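Local structure of hypothetical sugar binding protein (3SEE) at residues A62-S68 against G209-S215; F80-T86 against K197-I203. The protein is of unknown function but, as a putative sugar-binding protein of a gut Bacteroides with a galactose-binding-domain-like fold, probably recognises carbohydrate. All blocks are in the same frame, centred on the assembly; numbering follows the deposited sequence.

How the contacts relate
Contacts 1 and 2 are antiparallel strand pairs, one in each of two facing sheets, with centres about 18 Å apart. Contact 1 joins strands 61-66 and 211-221 in the eight-stranded antiparallel sheet; contact 2 joins strands 79-85 and 199-204 in the mixed sheet. Along the chain the order is 62-68, 80-86, 197-203, 209-215, so contact 2 is nested inside the loop that contact 1 closes, and each pair joins one early and one late strand. The two meet through their buried faces: CG of selenomethionine M63 lies 3.8 Å from L81 CD2, and I214 packs on L81 and I203. Together they tie distant parts of the chain into one sandwich.

Contact 1: A62-S68 against G209-S215; sequences AMKIDNS and GGVVEIS
D66 OD1, packed against V211 CG2 across the pair, accepts two hydrogen bonds from S68: the backbone N at 2.9 Å, nearly in line with the C-O bond, and OG at 2.6 Å on the syn lone pair. With CG opposite the backbone N (chi1 -178°), the carboxylate runs alongside V211 and closes an Asx turn over D66-S68. With an alanine here, the S68 amide and hydroxyl would probably lose their shared acceptor and the turn be freer to move. A water that donates to both S68 OG and G209 O bridges the two segments.

Inside the turn, N67 N meets G210 O at 2.8 Å, nearly head-on to the carbonyl. G209 N reaches N67 O from well above the carbonyl plane, a poorer approach. The N67 amide is held from outside: OD1 by T47, ND2 by the backbone carbonyls of G205 and N207. T47 and T48 form the site of a sodium ion that lies about 7 Å from the D66 side chain.

Within the strands, I65 pairs with V212 through a straight I65 N to V212 O bond (2.8 Å, 177° at the hydrogen), and M63 with I214 in the same hydrogen-bonded manner. K64 and E213 form a non-hydrogen-bonded pair, their side chains side by side, K64 CG 4.0 Å from E213 CG. K64 CG also touches V211 CG1 at 3.8 Å. D66, V211, K64 and E213 share one face, where only V211 is buried; M63, I65, V212 and I214 point into the interior, the in-out alternation of a beta-sandwich of the galactose-binding-domain-like type.

Contact 2: F80-T86 against K197-I203; sequences FLGQRIT and KDCYVAI
Both R84 and D198 carry CG opposite their backbone N (chi1 -176° and -170°), and R84 is extended as far as NE, which lays its guanidinium beside the carboxylate. The result is a side-on, two-pronged salt bridge: R84 NE donates to D198 OD1 at 2.8 Å and R84 NH2 to D198 OD2 at 2.8 Å. The two flat groups are turned only 9° apart, so carboxylate and guanidinium meet edge to edge. OD2 receives its donor on the syn lone pair; OD1 also accepts from T116. R84 NH1 reaches past the pair to the carbonyls of S29 and A31, a set of bonds that fixes the rotation of the group.

Nearer the other end, the rings of F80 and Y200 meet rim to rim in almost parallel planes, F80 CE2 3.8 Å from Y200 CE2, while F80 CD2 lies 3.6 Å from A202 CB. A beta carbon at G82 would probably be crowded by F80 CE2.

The backbones pair antiparallel from L81-I203 to I85-C199. The bond from I85 N to C199 O measures 2.8 Å, whereas the return bond from C199 N to I85 O stretches to 3.3 Å. On the face that L81, I85, V201 and I203 share, I85 CD1 touches V201 CG2 at 4.1 Å.

The pair lies inside the mixed sheet: strand 36-40 flanks 79-85, strand 108-115 flanks 199-204, and L81, I85 and I203 rest on strand 211-221 of the facing sheet.

Contact 1: A62-S68 against G209-S215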
# COMPACT_ATOMS: atom_id res chain seq x y z
N ALA A 62 -4.74 -16.01 2.37
CA ALA A 62 -4.01 -14.92 1.72
C ALA A 62 -4.93 -14.17 0.79
O ALA A 62 -6.03 -14.64 0.46
CB ALA A 62 -2.83 -15.50 0.94
N MSE A 63 -4.45 -13.01 0.35
CA MSE A 63 -5.06 -12.30 -0.77
C MSE A 63 -4.18 -12.49 -1.98
O MSE A 63 -2.95 -12.40 -1.88
CB MSE A 63 -5.15 -10.81 -0.49
CG MSE A 63 -5.99 -10.49 0.75
SE MSE A 63 -7.82 -11.04 0.68
CE MSE A 63 -8.43 -9.99 -0.81
N LYS A 64 -4.78 -12.75 -3.14
CA LYS A 64 -4.04 -12.90 -4.40
C LYS A 64 -4.37 -11.74 -5.32
O LYS A 64 -5.54 -11.45 -5.57
CB LYS A 64 -4.40 -14.23 -5.07
CG LYS A 64 -3.65 -14.46 -6.37
CD LYS A 64 -4.13 -15.68 -7.11
CE LYS A 64 -3.53 -16.92 -6.49
NZ LYS A 64 -3.69 -18.16 -7.31
N ILE A 65 -3.32 -11.08 -5.80
CA ILE A 65 -3.42 -10.00 -6.78
C ILE A 65 -2.93 -10.58 -8.10
O ILE A 65 -1.73 -10.79 -8.30
CB ILE A 65 -2.58 -8.77 -6.40
CG1 ILE A 65 -2.98 -8.25 -5.01
CG2 ILE A 65 -2.72 -7.68 -7.49
CD1 ILE A 65 -2.11 -7.09 -4.50
N ASP A 66 -3.86 -10.88 -8.98
CA ASP A 66 -3.58 -11.64 -10.21
C ASP A 66 -3.69 -10.73 -11.42
O ASP A 66 -4.81 -10.39 -11.83
CB ASP A 66 -4.53 -12.83 -10.31
CG ASP A 66 -4.30 -13.70 -11.52
OD1 ASP A 66 -3.59 -13.31 -12.45
OD2 ASP A 66 -4.91 -14.80 -11.53
N ASN A 67 -2.55 -10.31 -11.96
CA ASN A 67 -2.50 -9.44 -13.14
C ASN A 67 -2.31 -10.20 -14.45
O ASN A 67 -1.83 -9.64 -15.42
CB ASN A 67 -1.37 -8.41 -13.00
CG ASN A 67 -1.58 -7.42 -11.89
OD1 ASN A 67 -2.61 -7.37 -11.25
ND2 ASN A 67 -0.55 -6.63 -11.64
N SER A 68 -2.73 -11.47 -14.47
CA SER A 68 -2.69 -12.24 -15.73
C SER A 68 -3.40 -11.56 -16.90
O SER A 68 -2.97 -11.65 -18.05
CB SER A 68 -3.31 -13.63 -15.52
OG SER A 68 -2.50 -14.32 -14.63
N GLY A 209 1.07 -9.10 -15.86
CA GLY A 209 1.29 -10.54 -15.93
C GLY A 209 1.70 -11.20 -14.64
O GLY A 209 1.73 -12.44 -14.59
N GLY A 210 1.99 -10.42 -13.61
CA GLY A 210 2.46 -10.97 -12.34
C GLY A 210 1.32 -11.45 -11.48
O GLY A 210 0.16 -11.04 -11.68
N VAL A 211 1.63 -12.33 -10.55
CA VAL A 211 0.68 -12.81 -9.58
C VAL A 211 1.38 -12.80 -8.24
O VAL A 211 2.42 -13.47 -8.06
CB VAL A 211 0.19 -14.24 -9.90
CG1 VAL A 211 -0.80 -14.71 -8.81
CG2 VAL A 211 -0.43 -14.33 -11.31
N VAL A 212 0.85 -12.02 -7.29
CA VAL A 212 1.42 -11.87 -5.95
C VAL A 212 0.37 -12.24 -4.91
O VAL A 212 -0.78 -11.79 -5.01
CB VAL A 212 1.94 -10.42 -5.73
CG1 VAL A 212 2.49 -10.23 -4.33
CG2 VAL A 212 3.00 -10.05 -6.78
N GLU A 213 0.76 -13.03 -3.94
CA GLU A 213 -0.09 -13.39 -2.80
C GLU A 213 0.47 -12.76 -1.53
O GLU A 213 1.69 -12.66 -1.38
CB GLU A 213 -0.15 -14.90 -2.69
CG GLU A 213 -0.76 -15.55 -3.90
CD GLU A 213 -0.48 -17.03 -3.94
OE1 GLU A 213 -1.25 -17.81 -3.37
OE2 GLU A 213 0.55 -17.42 -4.54
N ILE A 214 -0.44 -12.31 -0.67
CA ILE A 214 -0.11 -11.52 0.50
C ILE A 214 -0.72 -12.16 1.74
O ILE A 214 -1.91 -12.52 1.73
CB ILE A 214 -0.70 -10.10 0.34
CG1 ILE A 214 0.03 -9.35 -0.78
CG2 ILE A 214 -0.65 -9.30 1.65
CD1 ILE A 214 -0.87 -8.47 -1.57
N SER A 215 0.06 -12.28 2.80
CA SER A 215 -0.47 -12.79 4.05
C SER A 215 0.26 -12.21 5.27
O SER A 215 1.38 -11.73 5.13
CB SER A 215 -0.44 -14.33 4.08
OG SER A 215 -1.24 -14.82 5.15
O HOH W 1 -2.91 -19.77 -5.48
O HOH W 2 0.22 -14.47 -15.22

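Contact 2: F80-T86 against K197-I203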
# COMPACT_ATOMS: atom_id res chain seq x y z
N PHE A 80 -5.52 -2.27 -5.63
CA PHE A 80 -4.74 -2.56 -4.46
C PHE A 80 -5.61 -3.20 -3.38
O PHE A 80 -6.84 -3.10 -3.43
CB PHE A 80 -4.01 -1.31 -3.90
CG PHE A 80 -4.89 -0.14 -3.60
CD1 PHE A 80 -5.14 0.83 -4.56
CD2 PHE A 80 -5.38 0.06 -2.33
CE1 PHE A 80 -5.91 1.95 -4.25
CE2 PHE A 80 -6.15 1.17 -2.03
CZ PHE A 80 -6.40 2.11 -2.98
N LEU A 81 -4.94 -3.85 -2.43
CA LEU A 81 -5.52 -4.30 -1.19
C LEU A 81 -5.35 -3.20 -0.15
O LEU A 81 -4.24 -2.73 0.03
CB LEU A 81 -4.79 -5.57 -0.77
CG LEU A 81 -5.13 -6.13 0.61
CD1 LEU A 81 -6.57 -6.66 0.65
CD2 LEU A 81 -4.11 -7.19 1.04
N GLY A 82 -6.44 -2.79 0.47
CA GLY A 82 -6.37 -1.68 1.39
C GLY A 82 -6.93 -1.94 2.78
O GLY A 82 -7.80 -2.81 2.96
N GLN A 83 -6.46 -1.19 3.77
CA GLN A 83 -7.13 -1.16 5.08
C GLN A 83 -7.04 0.24 5.65
O GLN A 83 -5.95 0.79 5.81
CB GLN A 83 -6.55 -2.18 6.05
CG GLN A 83 -7.32 -2.18 7.38
CD GLN A 83 -7.11 -3.37 8.29
OE1 GLN A 83 -7.03 -3.16 9.49
NE2 GLN A 83 -7.07 -4.60 7.76
N ARG A 84 -8.21 0.81 5.91
CA ARG A 84 -8.34 2.14 6.48
C ARG A 84 -8.17 2.10 8.00
O ARG A 84 -8.70 1.18 8.65
CB ARG A 84 -9.70 2.71 6.08
CG ARG A 84 -10.01 4.12 6.49
CD ARG A 84 -11.40 4.47 6.02
NE ARG A 84 -11.77 5.85 6.33
CZ ARG A 84 -12.87 6.41 5.87
NH1 ARG A 84 -13.75 5.72 5.16
NH2 ARG A 84 -13.10 7.69 6.11
N ILE A 85 -7.42 3.07 8.51
CA ILE A 85 -7.10 3.14 9.92
C ILE A 85 -7.56 4.48 10.48
O ILE A 85 -7.12 5.53 10.05
CB ILE A 85 -5.58 2.97 10.14
CG1 ILE A 85 -5.09 1.65 9.53
CG2 ILE A 85 -5.26 3.06 11.66
CD1 ILE A 85 -3.60 1.42 9.67
N THR A 86 -8.45 4.41 11.46
CA THR A 86 -9.01 5.60 12.12
C THR A 86 -8.76 5.59 13.62
O THR A 86 -9.37 6.36 14.33
CB THR A 86 -10.52 5.75 11.81
OG1 THR A 86 -11.20 4.54 12.19
CG2 THR A 86 -10.74 6.03 10.33
N LYS A 197 -5.41 10.86 11.57
CA LYS A 197 -6.70 10.39 12.05
C LYS A 197 -7.44 9.50 11.07
O LYS A 197 -8.38 8.80 11.47
CB LYS A 197 -7.61 11.55 12.42
CG LYS A 197 -7.02 12.46 13.45
CD LYS A 197 -8.00 13.59 13.82
CE LYS A 197 -7.39 14.72 14.66
NZ LYS A 197 -6.88 15.95 13.90
N ASP A 198 -7.06 9.52 9.79
CA ASP A 198 -7.81 8.78 8.78
C ASP A 198 -6.93 8.58 7.55
O ASP A 198 -6.73 9.50 6.74
CB ASP A 198 -9.10 9.53 8.42
CG ASP A 198 -10.02 8.73 7.57
OD1 ASP A 198 -9.70 7.57 7.19
OD2 ASP A 198 -11.12 9.26 7.26
N CYS A 199 -6.35 7.39 7.46
CA CYS A 199 -5.48 7.04 6.36
C CYS A 199 -5.75 5.59 5.99
O CYS A 199 -6.54 4.92 6.66
CB CYS A 199 -4.00 7.24 6.75
SG CYS A 199 -3.42 6.15 8.07
N TYR A 200 -5.09 5.10 4.94
CA TYR A 200 -5.15 3.70 4.62
C TYR A 200 -3.82 3.19 4.15
O TYR A 200 -3.06 3.90 3.46
CB TYR A 200 -6.24 3.38 3.59
CG TYR A 200 -6.17 4.14 2.30
CD1 TYR A 200 -6.73 5.40 2.20
CD2 TYR A 200 -5.57 3.59 1.18
CE1 TYR A 200 -6.68 6.08 0.99
CE2 TYR A 200 -5.53 4.28 -0.01
CZ TYR A 200 -6.06 5.56 -0.10
OH TYR A 200 -6.07 6.29 -1.26
N VAL A 201 -3.54 1.95 4.54
CA VAL A 201 -2.45 1.18 3.94
C VAL A 201 -2.92 0.58 2.62
O VAL A 201 -4.01 0.02 2.55
CB VAL A 201 -2.02 0.06 4.91
CG1 VAL A 201 -0.99 -0.87 4.26
CG2 VAL A 201 -1.50 0.65 6.22
N ALA A 202 -2.10 0.68 1.59
CA ALA A 202 -2.31 0.06 0.28
C ALA A 202 -1.15 -0.89 0.02
O ALA A 202 0.02 -0.51 0.13
CB ALA A 202 -2.34 1.14 -0.81
N ILE A 203 -1.47 -2.13 -0.33
CA ILE A 203 -0.50 -3.14 -0.73
C ILE A 203 -0.83 -3.48 -2.18
O ILE A 203 -2.01 -3.76 -2.52
CB ILE A 203 -0.55 -4.39 0.17
CG1 ILE A 203 -0.20 -3.99 1.62
CG2 ILE A 203 0.38 -5.49 -0.39
CD1 ILE A 203 -0.39 -5.11 2.66
O HOH W 3 -8.89 9.10 14.67